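Local coordinates for protein dehydrogenase (Chromobacterium violaceum, PDB 3Q2I) that probably oxidises the UDP-linked sugar acid UDP-GlcNAcA with an NAD cofactor, a step toward 2,3-diacetamido-2,3-dideoxy-D-mannuronic acid, at residues V131-R137 and E322-G328; V196-D200 and K330-L335; E40-V44 and Q73-D77. One frame throughout, in Å; residues are numbered along the deposited sequence.

Contact 1 (V131-R137 and E322-G328); sequences VVKQNRR and ETDGREG. With NAI (1,4-dihydronicotinamide adenine dinucleotide), chain B.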
loop_
_atom_site.group_PDB
_atom_site.type_symbol
_atom_site.label_atom_id
_atom_site.label_comp_id
_atom_site.label_asym_id
_atom_site.label_seq_id
_atom_site.Cartn_x
_atom_site.Cartn_y
_atom_site.Cartn_z
ATOM N N VAL A 131 -0.993 31.186 22.526
ATOM C CA VAL A 131 0.130 30.231 22.495
ATOM C C VAL A 131 1.349 31.092 22.337
ATOM O O VAL A 131 1.419 31.963 21.460
ATOM C CB VAL A 131 -0.011 29.253 21.298
ATOM C CG1 VAL A 131 1.211 28.293 21.293
ATOM C CG2 VAL A 131 -1.338 28.498 21.372
ATOM N N VAL A 132 2.362 30.831 23.156
ATOM C CA VAL A 132 3.573 31.636 23.155
ATOM C C VAL A 132 4.483 31.306 22.005
ATOM O O VAL A 132 5.121 30.252 22.024
ATOM C CB VAL A 132 4.328 31.483 24.489
ATOM C CG1 VAL A 132 5.592 32.300 24.418
ATOM C CG2 VAL A 132 3.448 31.806 25.678
ATOM N N LYS A 133 4.538 32.178 21.018
ATOM C CA LYS A 133 5.513 32.126 19.916
ATOM C C LYS A 133 6.281 33.460 19.903
ATOM O O LYS A 133 6.103 34.332 19.034
ATOM C CB LYS A 133 4.788 31.885 18.583
ATOM C CG LYS A 133 4.227 30.477 18.418
ATOM C CD LYS A 133 3.405 30.309 17.139
ATOM C CE LYS A 133 2.805 28.893 17.069
ATOM N NZ LYS A 133 3.920 28.008 16.558
ATOM N N GLN A 134 7.207 33.564 20.844
ATOM C CA GLN A 134 7.824 34.868 21.112
ATOM C C GLN A 134 8.894 35.237 20.092
ATOM O O GLN A 134 9.294 36.404 19.993
ATOM C CB GLN A 134 8.272 34.921 22.576
ATOM C CG GLN A 134 9.646 34.345 22.882
ATOM C CD GLN A 134 9.667 32.847 22.891
ATOM O OE1 GLN A 134 8.636 32.202 22.714
ATOM N NE2 GLN A 134 10.836 32.281 23.156
ATOM N N ASN A 135 9.368 34.280 19.304
ATOM C CA ASN A 135 10.419 34.564 18.307
ATOM C C ASN A 135 9.982 35.320 17.056
ATOM O O ASN A 135 10.800 35.875 16.326
ATOM C CB ASN A 135 11.077 33.233 17.871
ATOM C CG ASN A 135 12.555 33.132 18.198
ATOM O OD1 ASN A 135 13.040 33.696 19.187
ATOM N ND2 ASN A 135 13.280 32.310 17.407
ATOM N N ARG A 136 8.682 35.265 16.747
ATOM C CA ARG A 136 8.130 35.847 15.535
ATOM C C ARG A 136 8.426 37.350 15.483
ATOM O O ARG A 136 8.597 37.894 14.412
ATOM C CB ARG A 136 6.609 35.668 15.500
ATOM C CG ARG A 136 6.167 34.237 15.182
ATOM C CD ARG A 136 4.717 34.287 14.766
ATOM N NE ARG A 136 4.331 32.904 14.440
ATOM C CZ ARG A 136 3.094 32.585 14.075
ATOM N NH1 ARG A 136 2.156 33.530 13.999
ATOM N NH2 ARG A 136 2.766 31.321 13.808
ATOM N N ARG A 137 8.497 37.978 16.653
ATOM C CA ARG A 137 8.756 39.430 16.636
ATOM C C ARG A 137 10.232 39.786 16.636
ATOM O O ARG A 137 10.582 40.967 16.645
ATOM C CB ARG A 137 7.991 40.144 17.751
ATOM C CG ARG A 137 6.504 40.306 17.453
ATOM C CD ARG A 137 6.239 41.551 16.612
ATOM N NE ARG A 137 4.912 41.520 15.998
ATOM C CZ ARG A 137 4.397 42.483 15.237
ATOM N NH1 ARG A 137 5.091 43.581 14.971
ATOM N NH2 ARG A 137 3.172 42.348 14.744
ATOM N N GLU A 322 -1.782 37.843 18.563
ATOM C CA GLU A 322 -0.879 37.570 17.458
ATOM C C GLU A 322 -0.841 36.071 17.221
ATOM O O GLU A 322 -0.595 35.641 16.099
ATOM C CB GLU A 322 0.547 38.023 17.768
ATOM C CG GLU A 322 0.529 39.507 18.066
ATOM C CD GLU A 322 1.612 40.265 17.351
ATOM O OE1 GLU A 322 2.755 39.759 17.255
ATOM O OE2 GLU A 322 1.300 41.389 16.903
ATOM N N THR A 323 -0.953 35.317 18.293
ATOM C CA THR A 323 -0.881 33.855 18.101
ATOM C C THR A 323 -1.846 33.168 19.027
ATOM O O THR A 323 -1.535 32.923 20.199
ATOM C CB THR A 323 0.543 33.323 18.345
ATOM O OG1 THR A 323 1.432 33.875 17.364
ATOM C CG2 THR A 323 0.504 31.799 18.165
ATOM N N ASP A 324 -3.051 32.873 18.548
ATOM C CA ASP A 324 -4.018 32.151 19.364
ATOM C C ASP A 324 -3.910 30.633 19.158
ATOM O O ASP A 324 -3.023 30.214 18.421
ATOM C CB ASP A 324 -5.434 32.642 19.138
ATOM C CG ASP A 324 -5.940 32.467 17.703
ATOM O OD1 ASP A 324 -7.021 33.044 17.397
ATOM O OD2 ASP A 324 -5.308 31.792 16.870
ATOM N N GLY A 325 -4.764 29.861 19.826
ATOM C CA GLY A 325 -4.689 28.399 19.736
ATOM C C GLY A 325 -4.822 27.906 18.308
ATOM O O GLY A 325 -4.075 26.988 17.881
ATOM N N ARG A 326 -5.727 28.491 17.542
ATOM C CA ARG A 326 -5.885 28.112 16.160
ATOM C C ARG A 326 -4.641 28.381 15.327
ATOM O O ARG A 326 -4.257 27.609 14.432
ATOM C CB ARG A 326 -7.044 28.877 15.557
ATOM C CG ARG A 326 -8.234 28.043 15.402
ATOM C CD ARG A 326 -9.336 28.787 14.636
ATOM N NE ARG A 326 -10.412 27.862 14.855
ATOM C CZ ARG A 326 -11.112 27.735 15.974
ATOM N NH1 ARG A 326 -10.948 28.608 16.994
ATOM N NH2 ARG A 326 -11.984 26.758 16.074
ATOM N N GLU A 327 -3.943 29.472 15.603
ATOM C CA GLU A 327 -2.670 29.756 14.939
ATOM C C GLU A 327 -1.642 28.703 15.368
ATOM O O GLU A 327 -0.939 28.145 14.510
ATOM C CB GLU A 327 -2.165 31.173 15.272
ATOM C CG GLU A 327 -0.819 31.488 14.593
ATOM C CD GLU A 327 -0.913 31.658 13.074
ATOM O OE1 GLU A 327 0.152 31.698 12.401
ATOM O OE2 GLU A 327 -2.046 31.767 12.538
ATOM N N GLY A 328 -1.634 28.332 16.652
ATOM C CA GLY A 328 -0.711 27.319 17.172
ATOM C C GLY A 328 -0.949 25.965 16.480
ATOM O O GLY A 328 -0.005 25.209 16.314
HETATM P PA NAI B . 10.836 22.769 33.907
HETATM O O1A NAI B . 10.991 21.320 34.124
HETATM O O2A NAI B . 12.035 23.749 34.281
HETATM O O5B NAI B . 9.564 23.374 34.623
HETATM C C5B NAI B . 8.796 22.354 35.196
HETATM C C4B NAI B . 7.830 22.989 36.186
HETATM O O4B NAI B . 6.490 22.469 36.132
HETATM C C3B NAI B . 8.509 22.379 37.413
HETATM O O3B NAI B . 8.787 23.389 38.393
HETATM C C2B NAI B . 7.594 21.216 37.833
HETATM O O2B NAI B . 7.633 20.905 39.221
HETATM C C1B NAI B . 6.244 21.850 37.422
HETATM N N9A NAI B . 5.155 20.903 37.350
HETATM C C8A NAI B . 5.184 19.658 36.769
HETATM N N7A NAI B . 3.990 19.140 36.842
HETATM C C5A NAI B . 3.102 20.045 37.375
HETATM C C6A NAI B . 1.730 20.042 37.703
HETATM N N6A NAI B . 0.914 18.963 37.439
HETATM N N1A NAI B . 1.207 21.135 38.284
HETATM C C2A NAI B . 1.979 22.169 38.553
HETATM N N3A NAI B . 3.280 22.245 38.280
HETATM C C4A NAI B . 3.866 21.171 37.710
HETATM O O3 NAI B . 10.522 22.995 32.362
HETATM P PN NAI B . 10.649 24.287 31.521
HETATM O O1N NAI B . 11.928 24.298 30.733
HETATM O O2N NAI B . 10.320 25.596 32.278
HETATM O O5D NAI B . 9.657 24.086 30.246
HETATM C C5D NAI B . 8.347 24.433 30.631
HETATM C C4D NAI B . 7.435 24.581 29.416
HETATM O O4D NAI B . 7.930 25.739 28.724
HETATM C C3D NAI B . 7.568 23.447 28.361
HETATM O O3D NAI B . 6.289 23.335 27.734
HETATM C C2D NAI B . 8.557 24.017 27.337
HETATM O O2D NAI B . 8.311 23.533 26.018
HETATM C C1D NAI B . 8.264 25.546 27.361
HETATM N N1N NAI B . 9.399 26.348 26.962
HETATM C C2N NAI B . 9.238 27.283 26.050
HETATM C C3N NAI B . 10.308 28.045 25.563
HETATM C C7N NAI B . 10.105 29.115 24.561
HETATM O O7N NAI B . 10.949 29.524 23.785
HETATM N N7N NAI B . 8.887 29.724 24.456
HETATM C C4N NAI B . 11.596 27.702 26.021
HETATM C C5N NAI B . 11.697 26.788 27.055
HETATM C C6N NAI B . 10.596 26.109 27.510
HETATM O O HOH W 1 1.609 27.711 14.312
HETATM O O HOH W 2 2.020 36.270 14.461
#

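Contact 2 (V196-D200 and K330-L335); sequences VDLLD and KSLELL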
loop_
_atom_site.group_PDB
_atom_site.type_symbol
_atom_site.label_atom_id
_atom_site.label_comp_id
_atom_site.label_asym_id
_atom_site.label_seq_id
_atom_site.Cartn_x
_atom_site.Cartn_y
_atom_site.Cartn_z
ATOM N N VAL A 196 10.283 25.290 13.013
ATOM C CA VAL A 196 9.148 24.621 12.365
ATOM C C VAL A 196 8.058 25.647 12.100
ATOM O O VAL A 196 7.390 25.638 11.048
ATOM C CB VAL A 196 8.573 23.414 13.205
ATOM C CG1 VAL A 196 7.315 22.871 12.499
ATOM C CG2 VAL A 196 9.681 22.363 13.346
ATOM N N ASP A 197 7.878 26.546 13.084
ATOM C CA ASP A 197 6.859 27.573 12.964
ATOM C C ASP A 197 7.025 28.385 11.687
ATOM O O ASP A 197 6.043 28.892 11.152
ATOM C CB ASP A 197 6.946 28.505 14.172
ATOM C CG ASP A 197 5.875 29.555 14.198
ATOM O OD1 ASP A 197 4.693 29.201 14.109
ATOM O OD2 ASP A 197 6.235 30.748 14.361
ATOM N N LEU A 198 8.263 28.598 11.240
ATOM C CA LEU A 198 8.451 29.460 10.072
ATOM C C LEU A 198 7.874 28.878 8.783
ATOM O O LEU A 198 7.713 29.564 7.783
ATOM C CB LEU A 198 9.963 29.710 9.827
ATOM C CG LEU A 198 10.699 30.263 11.084
ATOM C CD1 LEU A 198 12.163 30.325 10.841
ATOM C CD2 LEU A 198 10.078 31.607 11.531
ATOM N N LEU A 199 7.741 27.547 8.754
ATOM C CA LEU A 199 7.343 26.910 7.507
ATOM C C LEU A 199 5.981 27.371 7.006
ATOM O O LEU A 199 5.853 27.726 5.834
ATOM C CB LEU A 199 7.463 25.384 7.659
ATOM C CG LEU A 199 8.829 24.813 8.025
ATOM C CD1 LEU A 199 8.839 23.284 8.248
ATOM C CD2 LEU A 199 9.811 25.185 6.915
ATOM N N ASP A 200 4.949 27.313 7.832
ATOM C CA ASP A 200 3.661 27.842 7.455
ATOM C C ASP A 200 3.615 29.388 7.593
ATOM O O ASP A 200 3.089 30.053 6.696
ATOM C CB ASP A 200 2.568 27.218 8.350
ATOM C CG ASP A 200 1.174 27.705 7.980
ATOM O OD1 ASP A 200 0.777 28.808 8.443
ATOM O OD2 ASP A 200 0.506 27.113 7.119
ATOM N N LYS A 330 -1.410 25.376 13.470
ATOM C CA LYS A 330 -0.757 25.270 12.144
ATOM C C LYS A 330 0.596 24.595 12.279
ATOM O O LYS A 330 0.901 23.658 11.500
ATOM C CB LYS A 330 -0.628 26.611 11.414
ATOM C CG LYS A 330 -1.993 27.242 11.213
ATOM C CD LYS A 330 -1.804 28.617 10.608
ATOM C CE LYS A 330 -3.100 29.355 10.451
ATOM N NZ LYS A 330 -2.802 30.721 9.896
ATOM N N SER A 331 1.445 25.016 13.206
ATOM C CA SER A 331 2.743 24.341 13.334
ATOM C C SER A 331 2.587 23.002 14.026
ATOM O O SER A 331 3.372 22.091 13.746
ATOM C CB SER A 331 3.835 25.211 13.971
ATOM O OG SER A 331 3.644 25.351 15.354
ATOM N N LEU A 332 1.660 22.850 14.966
ATOM C CA LEU A 332 1.473 21.536 15.590
ATOM C C LEU A 332 1.103 20.540 14.512
ATOM O O LEU A 332 1.633 19.412 14.544
ATOM C CB LEU A 332 0.348 21.579 16.628
ATOM C CG LEU A 332 0.041 20.259 17.329
ATOM C CD1 LEU A 332 1.243 19.786 18.148
ATOM C CD2 LEU A 332 -1.160 20.370 18.229
ATOM N N GLU A 333 0.228 20.923 13.587
ATOM C CA GLU A 333 -0.215 19.926 12.569
ATOM C C GLU A 333 0.996 19.520 11.724
ATOM O O GLU A 333 1.146 18.319 11.372
ATOM C CB GLU A 333 -1.287 20.618 11.706
ATOM C CG GLU A 333 -1.852 19.615 10.702
ATOM C CD GLU A 333 -2.798 20.282 9.718
ATOM O OE1 GLU A 333 -3.830 19.670 9.420
ATOM O OE2 GLU A 333 -2.561 21.451 9.317
ATOM N N LEU A 334 1.913 20.441 11.426
ATOM C CA LEU A 334 3.142 20.073 10.710
ATOM C C LEU A 334 3.992 19.116 11.529
ATOM O O LEU A 334 4.550 18.171 10.991
ATOM C CB LEU A 334 3.966 21.307 10.329
ATOM C CG LEU A 334 3.464 22.053 9.118
ATOM C CD1 LEU A 334 4.245 23.381 9.076
ATOM C CD2 LEU A 334 3.738 21.194 7.870
ATOM N N LEU A 335 4.191 19.381 12.820
ATOM C CA LEU A 335 5.014 18.539 13.655
ATOM C C LEU A 335 4.428 17.145 13.656
ATOM O O LEU A 335 5.166 16.150 13.556
ATOM C CB LEU A 335 5.065 19.081 15.101
ATOM C CG LEU A 335 5.889 20.344 15.334
ATOM C CD1 LEU A 335 5.560 20.843 16.742
ATOM C CD2 LEU A 335 7.359 20.005 15.191
HETATM O O HOH W 1 1.609 27.711 14.312
HETATM O O HOH W 3 -1.208 30.451 7.700
#

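Contact 3 (E40-V44 and Q73-D77); sequences ELIDV and QTDAD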
loop_
_atom_site.group_PDB
_atom_site.type_symbol
_atom_site.label_atom_id
_atom_site.label_comp_id
_atom_site.label_asym_id
_atom_site.label_seq_id
_atom_site.Cartn_x
_atom_site.Cartn_y
_atom_site.Cartn_z
ATOM N N GLU A 40 -0.430 42.368 36.836
ATOM C CA GLU A 40 0.153 41.742 38.007
ATOM C C GLU A 40 -0.035 40.228 38.052
ATOM O O GLU A 40 -1.040 39.688 37.576
ATOM C CB GLU A 40 -0.448 42.340 39.278
ATOM C CG GLU A 40 -1.926 42.024 39.449
ATOM C CD GLU A 40 -2.615 42.977 40.413
ATOM O OE1 GLU A 40 -3.830 43.232 40.230
ATOM O OE2 GLU A 40 -1.932 43.452 41.350
ATOM N N LEU A 41 0.942 39.568 38.666
ATOM C CA LEU A 41 0.897 38.133 38.891
ATOM C C LEU A 41 0.427 37.886 40.319
ATOM O O LEU A 41 1.148 38.195 41.270
ATOM C CB LEU A 41 2.287 37.532 38.639
ATOM C CG LEU A 41 2.404 36.026 38.868
ATOM C CD1 LEU A 41 1.637 35.249 37.791
ATOM C CD2 LEU A 41 3.899 35.759 38.718
ATOM N N ILE A 42 -0.755 37.309 40.481
ATOM C CA ILE A 42 -1.392 37.200 41.781
ATOM C C ILE A 42 -1.403 35.798 42.377
ATOM O O ILE A 42 -1.693 35.630 43.562
ATOM C CB ILE A 42 -2.835 37.778 41.760
ATOM C CG1 ILE A 42 -3.624 37.161 40.593
ATOM C CG2 ILE A 42 -2.796 39.280 41.486
ATOM C CD1 ILE A 42 -5.141 37.181 40.777
ATOM N N ASP A 43 -1.108 34.766 41.571
ATOM C CA ASP A 43 -1.183 33.414 42.082
ATOM C C ASP A 43 -0.205 32.540 41.280
ATOM O O ASP A 43 -0.081 32.750 40.072
ATOM C CB ASP A 43 -2.594 32.867 41.871
ATOM C CG ASP A 43 -3.607 33.543 42.760
ATOM O OD1 ASP A 43 -3.691 33.132 43.946
ATOM O OD2 ASP A 43 -4.286 34.467 42.268
ATOM N N VAL A 44 0.518 31.667 41.971
ATOM C CA VAL A 44 1.476 30.762 41.316
ATOM C C VAL A 44 1.237 29.365 41.850
ATOM O O VAL A 44 0.734 29.153 42.966
ATOM C CB VAL A 44 2.959 31.170 41.456
ATOM C CG1 VAL A 44 3.266 32.410 40.676
ATOM C CG2 VAL A 44 3.382 31.291 42.954
ATOM N N GLN A 73 -9.595 29.438 43.498
ATOM C CA GLN A 73 -9.340 30.619 44.306
ATOM C C GLN A 73 -9.065 31.895 43.519
ATOM O O GLN A 73 -9.504 32.987 43.899
ATOM C CB GLN A 73 -8.227 30.340 45.313
ATOM C CG GLN A 73 -8.531 29.191 46.260
ATOM C CD GLN A 73 -7.310 28.828 47.070
ATOM O OE1 GLN A 73 -6.524 29.711 47.425
ATOM N NE2 GLN A 73 -7.130 27.536 47.356
ATOM N N THR A 74 -8.338 31.781 42.416
ATOM C CA THR A 74 -7.777 32.950 41.773
ATOM C C THR A 74 -8.856 33.743 41.037
ATOM O O THR A 74 -9.820 33.178 40.532
ATOM C CB THR A 74 -6.623 32.550 40.827
ATOM O OG1 THR A 74 -5.906 33.719 40.408
ATOM C CG2 THR A 74 -7.166 31.812 39.589
ATOM N N ASP A 75 -8.725 35.057 40.994
ATOM C CA ASP A 75 -9.553 35.811 40.059
ATOM C C ASP A 75 -8.664 36.365 38.956
ATOM O O ASP A 75 -8.798 37.493 38.484
ATOM C CB ASP A 75 -10.409 36.860 40.788
ATOM C CG ASP A 75 -9.582 37.925 41.472
ATOM O OD1 ASP A 75 -8.353 37.775 41.624
ATOM O OD2 ASP A 75 -10.177 38.963 41.836
ATOM N N ALA A 76 -7.693 35.553 38.541
ATOM C CA ALA A 76 -6.858 35.970 37.420
ATOM C C ALA A 76 -7.734 36.071 36.184
ATOM O O ALA A 76 -8.742 35.370 36.095
ATOM C CB ALA A 76 -5.724 34.940 37.185
ATOM N N ASP A 77 -7.345 36.939 35.256
ATOM C CA ASP A 77 -7.963 37.019 33.930
ATOM C C ASP A 77 -7.409 35.869 33.054
ATOM O O ASP A 77 -8.154 35.260 32.292
ATOM C CB ASP A 77 -7.605 38.355 33.287
ATOM C CG ASP A 77 -8.216 39.539 34.034
ATOM O OD1 ASP A 77 -9.441 39.508 34.210
ATOM O OD2 ASP A 77 -7.466 40.413 34.490
#

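Contact 1 (V131-R137 and E322-G328)
Arg-136 grips Glu-327 OE1 with both terminal nitrogens, end-on, in a salt bridge. NH2 lies 3.0 Å from Glu-327 OE1 on its anti lone pair and NH1 meets the same oxygen from above the carboxylate plane, so the two flat groups stand almost perpendicular, 87° apart. NH1 also donates a hydrogen bond to a water, 2.8 Å from NH1 to its oxygen, and that water in turn donates to Glu-322 O. The arginine's NE turns to Asp-197 of helix 193-203, and a cation-pi contact with Trp-201 adds to its surroundings. The other oxygen of Glu-327, OE2, forms a salt bridge with Lys-330.

Nearer the solvent, Arg-137 forms a second salt bridge with Glu-322, the planes 38° apart: NE donates to Glu-322 OE1 at 3.1 Å, on its syn lone pair, while NH2 makes only a weak bond to OE2. The backbones are joined by a nearly straight bond, Val-131 N to Thr-323 O at 3.0 Å. Beside it the methyl CG2 of Thr-323, anti to its own backbone N, packs closely against Lys-133 CD at 3.4 Å. The lysine's ammonium also goes to Asp-197.

Asp-324 N-caps helix 325-344, its OD2 accepting from Glu-327 N at 3.0 Å. Pointing away from 322-328, Gln-134 pairs amide to amide with the nicotinamide carboxamide: NE2 donates to NAI O7N at 2.8 Å and NAI N7N donates back to Gln-134 OE1, both bonds nearly straight. The arrangement is that of the loop leaving the last strand of a Rossmann sheet, where it meets the coenzyme's nicotinamide end.

Contact 2 (V196-D200 and K330-L335)
Val-196 lays its two methyls against the end of Leu-335, CG2 coming to 3.8 Å from Leu-335 CD2, with the branches meeting obliquely. One turn further along helix 193-203, Leu-199 turns its CB to Leu-334 CD1 at 4.0 Å, and that methyl also lies near the backbone N of Asp-200. Beside these apolar pairs, Ser-331 faces Asp-197, its CB 4.0 Å from Asp-197 CA, a close approach consistent with its small side chain. The axes of the two short segments approach to 8.7 Å at 111°, a steep crossing.

At the outer edge Asp-200 crosses the extended chain of Lys-330 at about a right angle, OD1 resting 3.4 Å from Lys-330 CD. With CG anti to the backbone N (chi1 -178°), the carboxylate swings over the methylenes rather than to the ammonium, and the charges are instead joined by a water, 2.7 Å from Asp-200 OD1 and equally far from Lys-330 NZ. The other partner of that ammonium is Glu-327, one turn earlier in its own helix.

In the next shell, the buried carboxylate of Asp-197 is shared between two cations of the 131-137 loop, Lys-133 on OD1 and Arg-136 on OD2, and Lys-133 also bonds Ser-331 OG. A second water accepts from Ser-331 N at 2.9 Å and donates weakly to Asp-197 OD1.

Phe-188 of helix 187-191 touches both Val-196 and Leu-335, and Leu-334 meets Leu-350 in the loop after strand 348-349, while Leu-199 O accepts from Trp-232 at the end of strand 225-232, tying helix 193-203 to the mixed sheet.

Contact 3 (E40-V44 and Q73-D77)
Thr-74 raises its hydroxyl obliquely to the carboxylate of Asp-43 and donates to it, OG1 lying 2.6 Å from Asp-43 OD2. The approach is from above the carboxylate, 56° out of its plane, rather than at its edge. Torsion explains the aim: OG1 stands anti to the threonine's backbone N (chi1 -168°), which turns it up to the strand. The same oxygen accepts from Ala-76 N at 3.2 Å, closing an ST turn, while the other carboxylate oxygen of Asp-43, OD1, is bonded to His-64.

The two segments are a strand of the NAD-binding Rossmann domain, 39-45, and the loop that carries the chain from helix 67-73 back into strand 78-81 of the same parallel sheet. Strand 14-19 runs between strands 39-45 and 78-81, and its Ala-17 touches both Thr-74 and Ala-76.

Ile-42, one residue earlier in the strand than Asp-43, holds CG1 between its backbone N and carbonyl carbon (chi1 51°) and crosses Thr-74 and Asp-75 at about right angles. Its CD1 lies over the turn, 3.4 Å from Asp-75 OD1, and also touches Thr-74 OG1 and Ala-76 CB. Asp-75 presents OD1 to this methyl, while its OD2 forms a salt bridge with Arg-15.

How the contacts relate
Contacts 1 and 2 form one continuous network, their centres 11 Å apart. Both draw on helix 325-344, their segments alternate along the chain, and one water belongs to both. The direct connection is Asp-197, 2.8 Å from its OD1 to Lys-133 NZ and 2.9 Å from its OD2 to Arg-136 NE. Contact 1 reaches the bound ligands themselves, since Gln-134 binds the coenzyme and Asn-135 lines the UDP-sugar pocket; contact 2 stands a shell behind, the Asp-197 side chain about 9 Å from the UDP-sugar. Contact 3 is separate, its nearest atoms about 13 Å from contact 1 and about 22 Å from contact 2, with the Asp-43 side chain about 12 Å from a bound NADH.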